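Long-range contact in alpha-glucosidase (Pseudoalteromonas sp. K8, PDB 5HQA), which hydrolyses alpha-glucosides as a chloride-activated member of glycoside hydrolase family 97: residues A[470-482]-A[559-571]. Numbering follows the deposited sequence.
Sequences NPPEHISMLAFTR and ALDGAVGDFIVFA. With MG (magnesium ion), chain F.
The beta hairpin that opens the C-terminal beta domain of this family 97 hydrolase packs its turn against the short helix 474-478, which belongs to the TIM-barrel part of the chain. Where the two backbones come nearest, Gly565 N donates a nearly straight hydrogen bond (163°) to Ser476 O at 3.0 Å, arriving from above the carbonyl plane. Met477 lays its thioether on the same glycine, SD standing 3.6 Å from Gly565 CA; Gly565 leaves no room for a CB beside Met477 CE, and its positive phi of 74° also favours glycine. Beside it the Ser476 hydroxyl is turned back along its own segment, since a chi1 of 67° sets OG between the backbone N and carbonyl carbon, from where it donates to Glu473 O.

The turn illustrates how a classic beta bulge can lie next to a metal site and probably help to place its ligands: Asp566 and Phe567 both face Ala563, whose O accepts from both their amides, and the adjoining Gly565 O and Asp566 OD1 bind a magnesium ion that Asp592 and three waters complete. The helix segment joins this shell indirectly, as one of those waters donates to Glu473 OE1 at 2.6 Å.

Further along, Phe480 brings the largest buried surface. Val564 N stands over one face of the ring, offset toward its rim, while Val564 CG2 lies 3.6 Å from Phe480 CB; Phe567 O meets the ring edge, 3.6 Å from Phe480 CE2. At the far end Phe480 CZ comes within 3.5 Å of Ile568 CD1, which also touches Ala479 CB. Were the Phe480 ring replaced by an alanine methyl, a gap would probably open between Val564 and Ile568, leaving Ile568 CD1 without its aromatic neighbour and less fixed about chi2. Val241 of helix 237-241 also touches the Phe480 side chain, bringing a third element against the hairpin.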
ATOM      1  N   ASN A 470      13.928   5.108  10.221  1.00 10.47           N
ATOM      2  CA  ASN A 470      13.729   5.566   8.851  1.00 10.84           C
ATOM      3  C   ASN A 470      14.477   6.881   8.633  1.00 12.36           C
ATOM      4  O   ASN A 470      14.489   7.744   9.518  1.00 11.71           O
ATOM      5  CB  ASN A 470      12.241   5.767   8.545  1.00 10.88           C
ATOM      6  CG  ASN A 470      11.413   4.505   8.763  1.00 11.26           C
ATOM      7  OD1 ASN A 470      11.924   3.383   8.672  1.00 11.08           O
ATOM      8  ND2 ASN A 470      10.122   4.686   9.043  1.00  8.87           N
ATOM      9  N   PRO A 471      15.104   7.069   7.476  1.00 11.98           N
ATOM     10  CA  PRO A 471      15.832   8.316   7.212  1.00 10.47           C
ATOM     11  C   PRO A 471      14.876   9.440   6.856  1.00  9.98           C
ATOM     12  O   PRO A 471      13.710   9.198   6.510  1.00  9.77           O
ATOM     13  CB  PRO A 471      16.725   7.951   6.014  1.00 12.93           C
ATOM     14  CG  PRO A 471      15.899   6.921   5.271  1.00 11.88           C
ATOM     15  CD  PRO A 471      15.226   6.105   6.365  1.00 11.77           C
ATOM     16  N   PRO A 472      15.333  10.689   6.940  1.00 11.39           N
ATOM     17  CA  PRO A 472      14.477  11.818   6.538  1.00  9.70           C
ATOM     18  C   PRO A 472      13.820  11.662   5.174  1.00 11.32           C
ATOM     19  O   PRO A 472      12.678  12.107   5.002  1.00 12.03           O
ATOM     20  CB  PRO A 472      15.458  12.991   6.564  1.00 10.08           C
ATOM     21  CG  PRO A 472      16.381  12.625   7.697  1.00 10.28           C
ATOM     22  CD  PRO A 472      16.578  11.140   7.590  1.00 10.87           C
ATOM     23  N   GLU A 473      14.486  11.034   4.202  1.00 10.18           N
ATOM     24  CA  GLU A 473      13.916  10.925   2.855  1.00 10.81           C
ATOM     25  C   GLU A 473      12.824   9.860   2.737  1.00 10.61           C
ATOM     26  O   GLU A 473      12.208   9.734   1.668  1.00 10.04           O
ATOM     27  CB  GLU A 473      15.025  10.617   1.841  1.00  9.32           C
ATOM     28  CG  GLU A 473      15.559   9.194   1.967  1.00  9.57           C
ATOM     29  CD  GLU A 473      16.689   8.893   0.993  1.00 14.73           C
ATOM     30  OE1 GLU A 473      17.124   9.809   0.251  1.00 13.37           O
ATOM     31  OE2 GLU A 473      17.148   7.730   0.981  1.00 14.99           O
ATOM     32  N   HIS A 474      12.567   9.095   3.800  1.00  9.78           N
ATOM     33  CA  HIS A 474      11.741   7.895   3.671  1.00  9.69           C
ATOM     34  C   HIS A 474      10.334   8.214   3.154  1.00 11.73           C
ATOM     35  O   HIS A 474       9.831   7.537   2.246  1.00 11.34           O
ATOM     36  CB  HIS A 474      11.670   7.167   5.015  1.00  9.83           C
ATOM     37  CG  HIS A 474      11.003   5.828   4.938  1.00 11.78           C
ATOM     38  ND1 HIS A 474      11.438   4.824   4.092  1.00 11.04           N
ATOM     39  CD2 HIS A 474       9.927   5.332   5.593  1.00 11.01           C
ATOM     40  CE1 HIS A 474      10.656   3.768   4.234  1.00 10.18           C
ATOM     41  NE2 HIS A 474       9.735   4.048   5.142  1.00 12.09           N
ATOM     42  N   ILE A 475       9.661   9.219   3.734  1.00  9.85           N
ATOM     43  CA  ILE A 475       8.294   9.507   3.296  1.00 10.57           C
ATOM     44  C   ILE A 475       8.278   9.896   1.821  1.00 12.14           C
ATOM     45  O   ILE A 475       7.418   9.442   1.052  1.00 10.54           O
ATOM     46  CB  ILE A 475       7.644  10.603   4.165  1.00 11.69           C
ATOM     47  CG1 ILE A 475       7.704  10.233   5.656  1.00 12.27           C
ATOM     48  CG2 ILE A 475       6.200  10.844   3.705  1.00 11.13           C
ATOM     49  CD1 ILE A 475       7.070   8.882   5.984  1.00 10.63           C
ATOM     50  N   SER A 476       9.222  10.742   1.398  1.00  8.85           N
ATOM     51  CA  SER A 476       9.237  11.164   0.004  1.00  9.44           C
ATOM     52  C   SER A 476       9.668  10.042  -0.931  1.00 12.33           C
ATOM     53  O   SER A 476       9.495  10.174  -2.146  1.00 13.25           O
ATOM     54  CB  SER A 476      10.139  12.390  -0.163  1.00 10.95           C
ATOM     55  OG  SER A 476      11.493  12.048   0.082  1.00 16.39           O
ATOM     56  N   MET A 477      10.232   8.953  -0.399  1.00 10.73           N
ATOM     57  CA  MET A 477      10.401   7.736  -1.191  1.00  9.73           C
ATOM     58  C   MET A 477       9.092   6.958  -1.277  1.00 12.25           C
ATOM     59  O   MET A 477       8.646   6.597  -2.371  1.00 10.77           O
ATOM     60  CB  MET A 477      11.490   6.851  -0.580  1.00  8.39           C
ATOM     61  CG  MET A 477      12.884   7.430  -0.666  1.00 10.66           C
ATOM     62  SD  MET A 477      13.472   7.473  -2.378  1.00 13.44           S
ATOM     63  CE  MET A 477      15.164   8.037  -2.102  1.00 14.13           C
ATOM     64  N   LEU A 478       8.469   6.692  -0.122  1.00 10.79           N
ATOM     65  CA  LEU A 478       7.215   5.943  -0.095  1.00 10.35           C
ATOM     66  C   LEU A 478       6.194   6.522  -1.058  1.00 10.65           C
ATOM     67  O   LEU A 478       5.493   5.779  -1.757  1.00 10.56           O
ATOM     68  CB  LEU A 478       6.622   5.938   1.321  1.00  9.79           C
ATOM     69  CG  LEU A 478       7.346   5.121   2.399  1.00 11.33           C
ATOM     70  CD1 LEU A 478       6.643   5.320   3.753  1.00  9.63           C
ATOM     71  CD2 LEU A 478       7.404   3.641   2.028  1.00 13.20           C
ATOM     72  N   ALA A 479       6.097   7.852  -1.104  1.00 10.44           N
ATOM     73  CA  ALA A 479       5.029   8.501  -1.861  1.00 10.02           C
ATOM     74  C   ALA A 479       5.067   8.153  -3.344  1.00 10.11           C
ATOM     75  O   ALA A 479       4.030   8.212  -4.011  1.00 12.49           O
ATOM     76  CB  ALA A 479       5.104  10.019  -1.687  1.00  9.88           C
ATOM     77  N   PHE A 480       6.236   7.806  -3.885  1.00  8.70           N
ATOM     78  CA  PHE A 480       6.364   7.522  -5.310  1.00  9.67           C
ATOM     79  C   PHE A 480       6.720   6.065  -5.576  1.00 12.18           C
ATOM     80  O   PHE A 480       7.048   5.700  -6.715  1.00 10.22           O
ATOM     81  CB  PHE A 480       7.406   8.446  -5.949  1.00  9.27           C
ATOM     82  CG  PHE A 480       7.090   9.910  -5.803  1.00  9.77           C
ATOM     83  CD1 PHE A 480       6.265  10.550  -6.720  1.00 10.12           C
ATOM     84  CD2 PHE A 480       7.621  10.649  -4.747  1.00 10.88           C
ATOM     85  CE1 PHE A 480       5.965  11.893  -6.587  1.00 10.69           C
ATOM     86  CE2 PHE A 480       7.331  12.001  -4.602  1.00 10.05           C
ATOM     87  CZ  PHE A 480       6.506  12.627  -5.526  1.00 11.65           C
ATOM     88  N   THR A 481       6.666   5.225  -4.552  1.00 10.12           N
ATOM     89  CA  THR A 481       6.942   3.812  -4.726  1.00  8.99           C
ATOM     90  C   THR A 481       5.816   3.017  -4.076  1.00  9.89           C
ATOM     91  O   THR A 481       4.794   2.747  -4.714  1.00 11.37           O
ATOM     92  CB  THR A 481       8.316   3.467  -4.130  1.00 11.08           C
ATOM     93  OG1 THR A 481       8.360   3.866  -2.751  1.00 11.32           O
ATOM     94  CG2 THR A 481       9.440   4.188  -4.890  1.00  9.97           C
ATOM     95  N   ARG A 482       5.986   2.677  -2.793  1.00 10.26           N
ATOM     96  CA  ARG A 482       4.979   1.913  -2.058  1.00  9.14           C
ATOM     97  C   ARG A 482       3.577   2.509  -2.191  1.00 10.12           C
ATOM     98  O   ARG A 482       2.597   1.774  -2.369  1.00 10.72           O
ATOM     99  CB  ARG A 482       5.387   1.829  -0.584  1.00  8.49           C
ATOM    100  CG  ARG A 482       4.266   1.419   0.358  1.00  9.37           C
ATOM    101  CD  ARG A 482       3.812  -0.031   0.139  1.00 10.55           C
ATOM    102  NE  ARG A 482       2.748  -0.363   1.087  1.00  9.70           N
ATOM    103  CZ  ARG A 482       1.476   0.006   0.946  1.00 10.35           C
ATOM    104  NH1 ARG A 482       0.582  -0.322   1.874  1.00 11.60           N
ATOM    105  NH2 ARG A 482       1.096   0.696  -0.126  1.00  8.60           N
ATOM    106  N   ALA A 559      -1.855  15.190  -6.057  1.00 12.05           N
ATOM    107  CA  ALA A 559      -0.453  15.473  -5.766  1.00 12.35           C
ATOM    108  C   ALA A 559      -0.062  16.699  -6.585  1.00 13.89           C
ATOM    109  O   ALA A 559      -0.016  16.638  -7.818  1.00 13.05           O
ATOM    110  CB  ALA A 559       0.430  14.270  -6.086  1.00 10.85           C
ATOM    111  N   LEU A 560       0.181  17.821  -5.899  1.00 12.32           N
ATOM    112  CA  LEU A 560       0.397  19.097  -6.579  1.00 13.68           C
ATOM    113  C   LEU A 560       1.810  19.236  -7.120  1.00 15.90           C
ATOM    114  O   LEU A 560       2.012  19.874  -8.158  1.00 16.12           O
ATOM    115  CB  LEU A 560       0.120  20.254  -5.625  1.00 12.90           C
ATOM    116  CG  LEU A 560      -1.304  20.365  -5.093  1.00 16.23           C
ATOM    117  CD1 LEU A 560      -1.388  21.466  -4.052  1.00 15.62           C
ATOM    118  CD2 LEU A 560      -2.245  20.644  -6.241  1.00 15.64           C
ATOM    119  N   ASP A 561       2.793  18.677  -6.428  1.00 13.97           N
ATOM    120  CA  ASP A 561       4.191  18.860  -6.788  1.00 14.88           C
ATOM    121  C   ASP A 561       4.994  17.824  -6.015  1.00 15.35           C
ATOM    122  O   ASP A 561       4.506  17.249  -5.038  1.00 12.97           O
ATOM    123  CB  ASP A 561       4.654  20.284  -6.465  1.00 13.97           C
ATOM    124  CG  ASP A 561       5.979  20.632  -7.110  1.00 19.94           C
ATOM    125  OD1 ASP A 561       6.515  21.708  -6.767  1.00 22.31           O
ATOM    126  OD2 ASP A 561       6.488  19.841  -7.948  1.00 18.50           O
ATOM    127  N   GLY A 562       6.215  17.575  -6.467  1.00 12.72           N
ATOM    128  CA  GLY A 562       7.052  16.622  -5.767  1.00 10.81           C
ATOM    129  C   GLY A 562       8.159  16.105  -6.650  1.00 11.37           C
ATOM    130  O   GLY A 562       8.193  16.331  -7.862  1.00 13.60           O
ATOM    131  N   ALA A 563       9.079  15.391  -6.008  1.00 12.45           N
ATOM    132  CA  ALA A 563      10.189  14.736  -6.687  1.00 12.27           C
ATOM    133  C   ALA A 563      10.581  13.536  -5.843  1.00 11.97           C
ATOM    134  O   ALA A 563      10.642  13.639  -4.614  1.00 12.81           O
ATOM    135  CB  ALA A 563      11.384  15.686  -6.871  1.00 12.62           C
ATOM    136  N   VAL A 564      10.840  12.401  -6.497  1.00 10.00           N
ATOM    137  CA  VAL A 564      11.041  11.164  -5.752  1.00 10.52           C
ATOM    138  C   VAL A 564      12.225  11.312  -4.810  1.00 11.89           C
ATOM    139  O   VAL A 564      13.322  11.715  -5.220  1.00 12.01           O
ATOM    140  CB  VAL A 564      11.250   9.976  -6.702  1.00 12.29           C
ATOM    141  CG1 VAL A 564      11.350   8.676  -5.880  1.00  9.14           C
ATOM    142  CG2 VAL A 564      10.137   9.911  -7.743  1.00 11.99           C
ATOM    143  N   GLY A 565      12.013  10.973  -3.538  1.00 10.74           N
ATOM    144  CA  GLY A 565      13.092  11.037  -2.571  1.00 10.48           C
ATOM    145  C   GLY A 565      13.469  12.432  -2.131  1.00 10.98           C
ATOM    146  O   GLY A 565      14.473  12.594  -1.427  1.00 11.12           O
ATOM    147  N   ASP A 566      12.704  13.449  -2.535  1.00  9.82           N
ATOM    148  CA  ASP A 566      12.954  14.830  -2.139  1.00 10.59           C
ATOM    149  C   ASP A 566      11.761  15.467  -1.448  1.00 12.97           C
ATOM    150  O   ASP A 566      11.908  15.973  -0.331  1.00 13.29           O
ATOM    151  CB  ASP A 566      13.365  15.677  -3.355  1.00 11.90           C
ATOM    152  CG  ASP A 566      14.752  15.332  -3.867  1.00 19.09           C
ATOM    153  OD1 ASP A 566      15.508  14.626  -3.148  1.00 14.49           O
ATOM    154  OD2 ASP A 566      15.089  15.774  -4.989  1.00 20.69           O
ATOM    155  N   PHE A 567      10.579  15.468  -2.068  1.00 10.97           N
ATOM    156  CA  PHE A 567       9.426  16.089  -1.415  1.00 10.82           C
ATOM    157  C   PHE A 567       8.149  15.690  -2.132  1.00 11.37           C
ATOM    158  O   PHE A 567       8.179  15.196  -3.261  1.00 11.18           O
ATOM    159  CB  PHE A 567       9.540  17.622  -1.378  1.00 11.22           C
ATOM    160  CG  PHE A 567       9.302  18.295  -2.710  1.00 12.11           C
ATOM    161  CD1 PHE A 567      10.298  18.314  -3.687  1.00 13.76           C
ATOM    162  CD2 PHE A 567       8.093  18.941  -2.975  1.00 11.95           C
ATOM    163  CE1 PHE A 567      10.089  18.954  -4.917  1.00 14.24           C
ATOM    164  CE2 PHE A 567       7.873  19.581  -4.194  1.00 12.91           C
ATOM    165  CZ  PHE A 567       8.872  19.586  -5.170  1.00 15.76           C
ATOM    166  N   ILE A 568       7.018  15.931  -1.463  1.00 10.68           N
ATOM    167  CA  ILE A 568       5.706  15.771  -2.084  1.00 10.80           C
ATOM    168  C   ILE A 568       4.729  16.714  -1.392  1.00 15.01           C
ATOM    169  O   ILE A 568       4.837  16.973  -0.189  1.00 12.64           O
ATOM    170  CB  ILE A 568       5.199  14.303  -2.038  1.00 12.85           C
ATOM    171  CG1 ILE A 568       3.808  14.208  -2.686  1.00 17.81           C
ATOM    172  CG2 ILE A 568       5.174  13.787  -0.613  1.00 13.73           C
ATOM    173  CD1 ILE A 568       3.594  13.048  -3.577  1.00 19.07           C
ATOM    174  N   VAL A 569       3.781  17.243  -2.174  1.00 11.19           N
ATOM    175  CA  VAL A 569       2.698  18.097  -1.691  1.00 11.35           C
ATOM    176  C   VAL A 569       1.382  17.503  -2.173  1.00 13.07           C
ATOM    177  O   VAL A 569       1.182  17.333  -3.383  1.00 14.34           O
ATOM    178  CB  VAL A 569       2.832  19.543  -2.192  1.00 12.39           C
ATOM    179  CG1 VAL A 569       1.727  20.415  -1.583  1.00 13.01           C
ATOM    180  CG2 VAL A 569       4.211  20.098  -1.866  1.00 13.87           C
ATOM    181  N   PHE A 570       0.476  17.208  -1.235  1.00 13.25           N
ATOM    182  CA  PHE A 570      -0.850  16.679  -1.539  1.00 11.45           C
ATOM    183  C   PHE A 570      -1.906  17.682  -1.113  1.00 14.13           C
ATOM    184  O   PHE A 570      -1.788  18.294  -0.049  1.00 14.62           O
ATOM    185  CB  PHE A 570      -1.115  15.370  -0.792  1.00 12.11           C
ATOM    186  CG  PHE A 570      -1.098  14.140  -1.655  1.00 11.76           C
ATOM    187  CD1 PHE A 570      -2.179  13.835  -2.470  1.00 14.26           C
ATOM    188  CD2 PHE A 570      -0.029  13.258  -1.603  1.00 13.47           C
ATOM    189  CE1 PHE A 570      -2.179  12.677  -3.254  1.00 14.79           C
ATOM    190  CE2 PHE A 570      -0.025  12.102  -2.373  1.00 12.99           C
ATOM    191  CZ  PHE A 570      -1.104  11.814  -3.191  1.00 13.34           C
ATOM    192  N   ALA A 571      -2.934  17.851  -1.944  1.00 13.30           N
ATOM    193  CA  ALA A 571      -4.173  18.511  -1.552  1.00 12.76           C
ATOM    194  C   ALA A 571      -5.320  17.522  -1.731  1.00 15.38           C
ATOM    195  O   ALA A 571      -5.395  16.834  -2.759  1.00 14.38           O
ATOM    196  CB  ALA A 571      -4.412  19.777  -2.381  1.00 13.04           C
TER
HETATM  197 MG    MG F 704      16.242  13.588  -1.510  1.00 12.83          MG
HETATM  198  O   HOH W   1      17.069  12.438  -0.056  1.00 10.36           O
HETATM  199  O   HOH W   2      18.042  14.644  -1.564  1.00 13.18           O
HETATM  200  O   HOH W   3      16.978  12.217  -2.887  1.00 12.15           O